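Local structure of gene product PA4716 (Pseudomonas aeruginosa, 1U0K) at residues 36-39 / 40-44; 64-68 / 69-73. The protein is of unknown function but is probably an isomerase, perhaps an epimerase, of the PhzF family. One frame throughout, in Å; residues are numbered along the deposited sequence.

Interaction 1: residues 36-39 / 40-44; sequences AMQA and WTREL
Arg42 reaches back along one turn of helix 34-44 and lies over the side chain of Gln38. From CB, which sits 3.6 Å from Ala39 O, the chain runs outward over the preceding turn: CG and CD pass the carbonyl oxygen of Gln38, CG at 3.6 Å, before the guanidinium settles against the glutamine. There CZ comes within 3.6 Å of Gln38 CG, which stands over the centre of one guanidinium face. Gln38 has its CG opposite the backbone N (chi1 -177°); the bend at chi2 brings the amide beside the guanidinium, and the two planes, 16° apart, stack. Arg42 has polar partners beyond the helix, among them Leu68 O, to which NE donates.

Deeper in, Thr41 binds Met37, a selenomethionine, twice through one acceptor. Its N lies 3.0 Å from Met37 O, in the ordinary helical bond, and its OG1 donates to the same oxygen over 2.9 Å. The two donors arrive from opposite faces of the carbonyl plane, and chi1 of -62° is what turns the hydroxyl back toward the preceding turn. Trp40 lays its indole edge against the helix, with CD1 3.3 Å from Ala36 O, the carbonyl that also takes the Trp40 N-H at 2.8 Å. Beyond the segments, Trp40 meets Phe26 edge-to-face, while Glu43 forms a salt bridge with Arg254 of the second subunit. The Ala36-Trp40, Met37-Thr41 and Gln38-Arg42 pairs are i to i+4 contacts of an alpha-helix that packs on strands 48-54 and 60-67 with one side and on the second subunit with another, and that connects the parallel-paired strands 21-26 and 48-54, with Thr41 about 6 Å, side chain to side chain, from the predicted active-site residue Glu48.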
loop_
_atom_site.group_PDB
_atom_site.type_symbol
_atom_site.label_atom_id
_atom_site.label_comp_id
_atom_site.label_asym_id
_atom_site.label_seq_id
_atom_site.Cartn_x
_atom_site.Cartn_y
_atom_site.Cartn_z
ATOM N N ALA A 36 14.947 -4.097 -9.150
ATOM C CA ALA A 36 13.696 -4.707 -9.594
ATOM C C ALA A 36 12.891 -5.283 -8.433
ATOM O O ALA A 36 11.669 -5.191 -8.416
ATOM C CB ALA A 36 13.969 -5.769 -10.651
HETATM N N MSE A 37 13.566 -5.857 -7.446
HETATM C CA MSE A 37 12.890 -6.382 -6.271
HETATM C C MSE A 37 12.217 -5.236 -5.504
HETATM O O MSE A 37 11.048 -5.331 -5.128
HETATM C CB MSE A 37 13.868 -7.130 -5.371
HETATM C CG MSE A 37 14.334 -8.428 -5.979
HETATM SE SE MSE A 37 15.618 -9.295 -4.807
HETATM C CE MSE A 37 16.402 -10.584 -6.017
ATOM N N GLN A 38 12.928 -4.128 -5.304
ATOM C CA GLN A 38 12.331 -2.982 -4.633
ATOM C C GLN A 38 11.169 -2.413 -5.433
ATOM O O GLN A 38 10.153 -2.023 -4.850
ATOM C CB GLN A 38 13.371 -1.887 -4.347
ATOM C CG GLN A 38 12.814 -0.690 -3.587
ATOM C CD GLN A 38 12.349 -1.015 -2.191
ATOM O OE1 GLN A 38 11.158 -1.310 -1.960
ATOM N NE2 GLN A 38 13.268 -0.992 -1.256
ATOM N N ALA A 39 11.308 -2.375 -6.749
ATOM C CA ALA A 39 10.267 -1.823 -7.616
ATOM C C ALA A 39 9.018 -2.710 -7.604
ATOM O O ALA A 39 7.906 -2.195 -7.595
ATOM C CB ALA A 39 10.780 -1.620 -9.026
ATOM N N TRP A 40 9.199 -4.032 -7.607
ATOM C CA TRP A 40 8.067 -4.973 -7.541
ATOM C C TRP A 40 7.378 -4.886 -6.188
ATOM O O TRP A 40 6.158 -5.022 -6.097
ATOM C CB TRP A 40 8.511 -6.421 -7.826
ATOM C CG TRP A 40 8.415 -6.801 -9.244
ATOM C CD1 TRP A 40 9.437 -6.984 -10.119
ATOM C CD2 TRP A 40 7.214 -6.995 -9.985
ATOM N NE1 TRP A 40 8.944 -7.323 -11.357
ATOM C CE2 TRP A 40 7.577 -7.329 -11.300
ATOM C CE3 TRP A 40 5.855 -6.949 -9.662
ATOM C CZ2 TRP A 40 6.631 -7.605 -12.292
ATOM C CZ3 TRP A 40 4.918 -7.212 -10.652
ATOM C CH2 TRP A 40 5.312 -7.534 -11.943
ATOM N N THR A 41 8.138 -4.651 -5.124
ATOM C CA THR A 41 7.552 -4.488 -3.794
ATOM C C THR A 41 6.613 -3.275 -3.804
ATOM O O THR A 41 5.499 -3.327 -3.276
ATOM C CB THR A 41 8.676 -4.336 -2.754
ATOM O OG1 THR A 41 9.479 -5.533 -2.740
ATOM C CG2 THR A 41 8.108 -4.239 -1.344
ATOM N N ARG A 42 7.061 -2.184 -4.417
ATOM C CA ARG A 42 6.255 -0.967 -4.529
ATOM C C ARG A 42 5.060 -1.177 -5.451
ATOM O O ARG A 42 3.994 -0.587 -5.240
ATOM C CB ARG A 42 7.121 0.197 -4.993
ATOM C CG ARG A 42 8.008 0.702 -3.885
ATOM C CD ARG A 42 9.168 1.552 -4.345
ATOM N NE ARG A 42 9.968 1.920 -3.184
ATOM C CZ ARG A 42 11.170 2.486 -3.235
ATOM N NH1 ARG A 42 11.736 2.772 -4.398
ATOM N NH2 ARG A 42 11.806 2.770 -2.109
ATOM N N GLU A 43 5.224 -2.022 -6.460
ATOM C CA GLU A 43 4.126 -2.367 -7.364
ATOM C C GLU A 43 2.986 -3.058 -6.615
ATOM O O GLU A 43 1.825 -2.676 -6.763
ATOM C CB GLU A 43 4.624 -3.286 -8.474
ATOM C CG GLU A 43 3.602 -3.597 -9.550
ATOM C CD GLU A 43 3.267 -2.412 -10.414
ATOM O OE1 GLU A 43 2.196 -2.443 -11.038
ATOM O OE2 GLU A 43 4.085 -1.465 -10.517
ATOM N N LEU A 44 3.313 -4.061 -5.811
ATOM C CA LEU A 44 2.289 -4.899 -5.209
ATOM C C LEU A 44 1.698 -4.309 -3.932
ATOM O O LEU A 44 0.605 -4.700 -3.529
ATOM C CB LEU A 44 2.836 -6.302 -4.979
ATOM C CG LEU A 44 3.250 -7.018 -6.267
ATOM C CD1 LEU A 44 3.647 -8.450 -5.974
ATOM C CD2 LEU A 44 2.134 -6.944 -7.326
#

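Interaction 2: residues 64-68 / 69-73; sequences RIFTL and EEELP
The backbones of Phe66 and Glu71 face each other as a single antiparallel bridge, a non-hydrogen-bonded pair flanked by Leu72 N to Ile65 O (2.9 Å) and Thr67 N to Glu70 O (2.9 Å). On one face of this short hairpin-like reversal Glu71 stretches out fully extended, its CB making an off-centre CH-pi contact with the Phe66 ring and CG lying over the same face toward the rim, and its carboxylate is carried on to Arg64. The arginine, bent at chi2 and chi3, curls round to take that carboxylate side-on in a salt bridge: NE meets OE2 of Glu71 at 2.7 Å and NH2 meets OE1 of Glu71 at 3.0 Å. Both oxygens lie in the guanidinium plane, yet the carboxylate is turned 36° from it, so the bonds leave the arginine straight but reach the acceptors from out of the carboxylate plane. Asp34 takes NH1 in a second salt bridge.

The chain reverses through an ST turn. Thr67 OG1, held between its own backbone N and carbonyl carbon (chi1 67°), accepts Glu69 N at 3.1 Å and Glu70 N at 3.2 Å, gathering two amide groups of the turn on one hydroxyl. A water joins this same OG1 to Glu70 OE1. The other branch of Thr67, the methyl CG2, packs against Leu72 CD1 at 3.6 Å. Thr67, Leu72 and Ile65 also touch Glu48, the predicted active-site residue. Near the open end of the reversal a second water accepts from Ile65 N and donates to Glu71 OE2, giving that oxygen another partner besides Arg64 NE.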
loop_
_atom_site.group_PDB
_atom_site.type_symbol
_atom_site.label_atom_id
_atom_site.label_comp_id
_atom_site.label_asym_id
_atom_site.label_seq_id
_atom_site.Cartn_x
_atom_site.Cartn_y
_atom_site.Cartn_z
ATOM N N ARG A 64 15.083 -12.566 0.223
ATOM C CA ARG A 64 15.263 -11.131 0.325
ATOM C C ARG A 64 13.887 -10.560 0.664
ATOM O O ARG A 64 12.903 -10.881 -0.007
ATOM C CB ARG A 64 15.758 -10.535 -0.996
ATOM C CG ARG A 64 17.034 -11.140 -1.590
ATOM C CD ARG A 64 18.305 -10.671 -0.947
ATOM N NE ARG A 64 18.563 -9.239 -1.082
ATOM C CZ ARG A 64 19.109 -8.642 -2.132
ATOM N NH1 ARG A 64 19.438 -9.313 -3.226
ATOM N NH2 ARG A 64 19.316 -7.336 -2.083
ATOM N N ILE A 65 13.824 -9.754 1.719
ATOM C CA ILE A 65 12.576 -9.155 2.185
ATOM C C ILE A 65 12.652 -7.651 2.057
ATOM O O ILE A 65 13.625 -7.037 2.482
ATOM C CB ILE A 65 12.287 -9.527 3.657
ATOM C CG1 ILE A 65 12.150 -11.039 3.837
ATOM C CG2 ILE A 65 11.036 -8.829 4.137
ATOM C CD1 ILE A 65 12.183 -11.487 5.290
ATOM N N PHE A 66 11.625 -7.059 1.452
ATOM C CA PHE A 66 11.533 -5.622 1.292
ATOM C C PHE A 66 10.224 -5.083 1.826
ATOM O O PHE A 66 9.167 -5.693 1.647
ATOM C CB PHE A 66 11.610 -5.234 -0.177
ATOM C CG PHE A 66 12.940 -5.498 -0.817
ATOM C CD1 PHE A 66 13.284 -6.772 -1.218
ATOM C CD2 PHE A 66 13.824 -4.455 -1.054
ATOM C CE1 PHE A 66 14.514 -7.001 -1.818
ATOM C CE2 PHE A 66 15.056 -4.685 -1.648
ATOM C CZ PHE A 66 15.395 -5.955 -2.025
ATOM N N THR A 67 10.300 -3.911 2.447
ATOM C CA THR A 67 9.123 -3.060 2.613
ATOM C C THR A 67 9.082 -2.072 1.455
ATOM O O THR A 67 9.961 -2.052 0.614
ATOM C CB THR A 67 9.142 -2.288 3.941
ATOM O OG1 THR A 67 10.211 -1.334 3.910
ATOM C CG2 THR A 67 9.399 -3.176 5.119
ATOM N N LEU A 68 8.080 -1.207 1.435
ATOM C CA LEU A 68 8.024 -0.189 0.402
ATOM C C LEU A 68 9.138 0.838 0.587
ATOM O O LEU A 68 9.446 1.572 -0.343
ATOM C CB LEU A 68 6.648 0.490 0.352
ATOM C CG LEU A 68 5.699 -0.212 -0.619
ATOM C CD1 LEU A 68 5.163 -1.493 -0.037
ATOM C CD2 LEU A 68 4.558 0.690 -1.034
ATOM N N GLU A 69 9.748 0.873 1.770
ATOM C CA GLU A 69 10.820 1.833 2.054
ATOM C C GLU A 69 12.214 1.297 1.737
ATOM O O GLU A 69 13.047 2.025 1.182
ATOM C CB GLU A 69 10.745 2.276 3.520
ATOM C CG GLU A 69 9.647 3.301 3.788
ATOM C CD GLU A 69 8.315 2.703 4.198
ATOM O OE1 GLU A 69 8.046 1.517 3.897
ATOM O OE2 GLU A 69 7.520 3.441 4.826
ATOM N N GLU A 70 12.474 0.040 2.080
ATOM C CA GLU A 70 13.846 -0.474 2.095
ATOM C C GLU A 70 13.881 -1.993 2.224
ATOM O O GLU A 70 12.884 -2.618 2.557
ATOM C CB GLU A 70 14.584 0.127 3.300
ATOM C CG GLU A 70 14.039 -0.380 4.641
ATOM C CD GLU A 70 14.319 0.544 5.810
ATOM O OE1 GLU A 70 13.486 0.591 6.762
ATOM O OE2 GLU A 70 15.376 1.209 5.769
ATOM N N GLU A 71 15.060 -2.570 2.028
ATOM C CA GLU A 71 15.283 -3.970 2.352
ATOM C C GLU A 71 15.407 -4.159 3.870
ATOM O O GLU A 71 16.024 -3.338 4.550
ATOM C CB GLU A 71 16.534 -4.492 1.644
ATOM C CG GLU A 71 16.668 -5.989 1.796
ATOM C CD GLU A 71 17.838 -6.573 1.041
ATOM O OE1 GLU A 71 18.543 -5.815 0.344
ATOM O OE2 GLU A 71 18.025 -7.798 1.152
ATOM N N LEU A 72 14.815 -5.235 4.380
ATOM C CA LEU A 72 14.907 -5.662 5.775
ATOM C C LEU A 72 15.336 -7.129 5.813
ATOM O O LEU A 72 14.486 -8.031 5.879
ATOM C CB LEU A 72 13.544 -5.537 6.468
ATOM C CG LEU A 72 13.044 -4.130 6.793
ATOM C CD1 LEU A 72 11.755 -4.249 7.557
ATOM C CD2 LEU A 72 14.059 -3.330 7.580
ATOM N N PRO A 73 16.630 -7.386 5.766
ATOM C CA PRO A 73 17.153 -8.763 5.798
ATOM C C PRO A 73 17.115 -9.479 7.174
ATOM O O PRO A 73 18.093 -10.108 7.560
ATOM C CB PRO A 73 18.593 -8.578 5.295
ATOM C CG PRO A 73 18.972 -7.230 5.803
ATOM C CD PRO A 73 17.714 -6.394 5.643
HETATM O O HOH W 1 16.496 -9.210 2.774
HETATM O O HOH W 2 10.884 -0.155 6.277
#

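Interaction 1 closes before interaction 2 opens along the chain, with strand 48-54 running between them, and their centres lie 10 Å apart on the same side of the chain's centre. Helix 34-44 packs on strand 60-67 and on strand 48-54, the antiparallel neighbour of that strand. Phe66 touches Met37, Gln38 and Thr41, and Arg64 also touches Met37, while the hydrogen bond from Arg42 joins the helix to the turn. The helix also faces the second subunit, which touches neither segment of interaction 2. Both lie close to Glu48, the predicted active-site residue on strand 48-54: interaction 2 touches it directly, interaction 1 approaches it through Thr41.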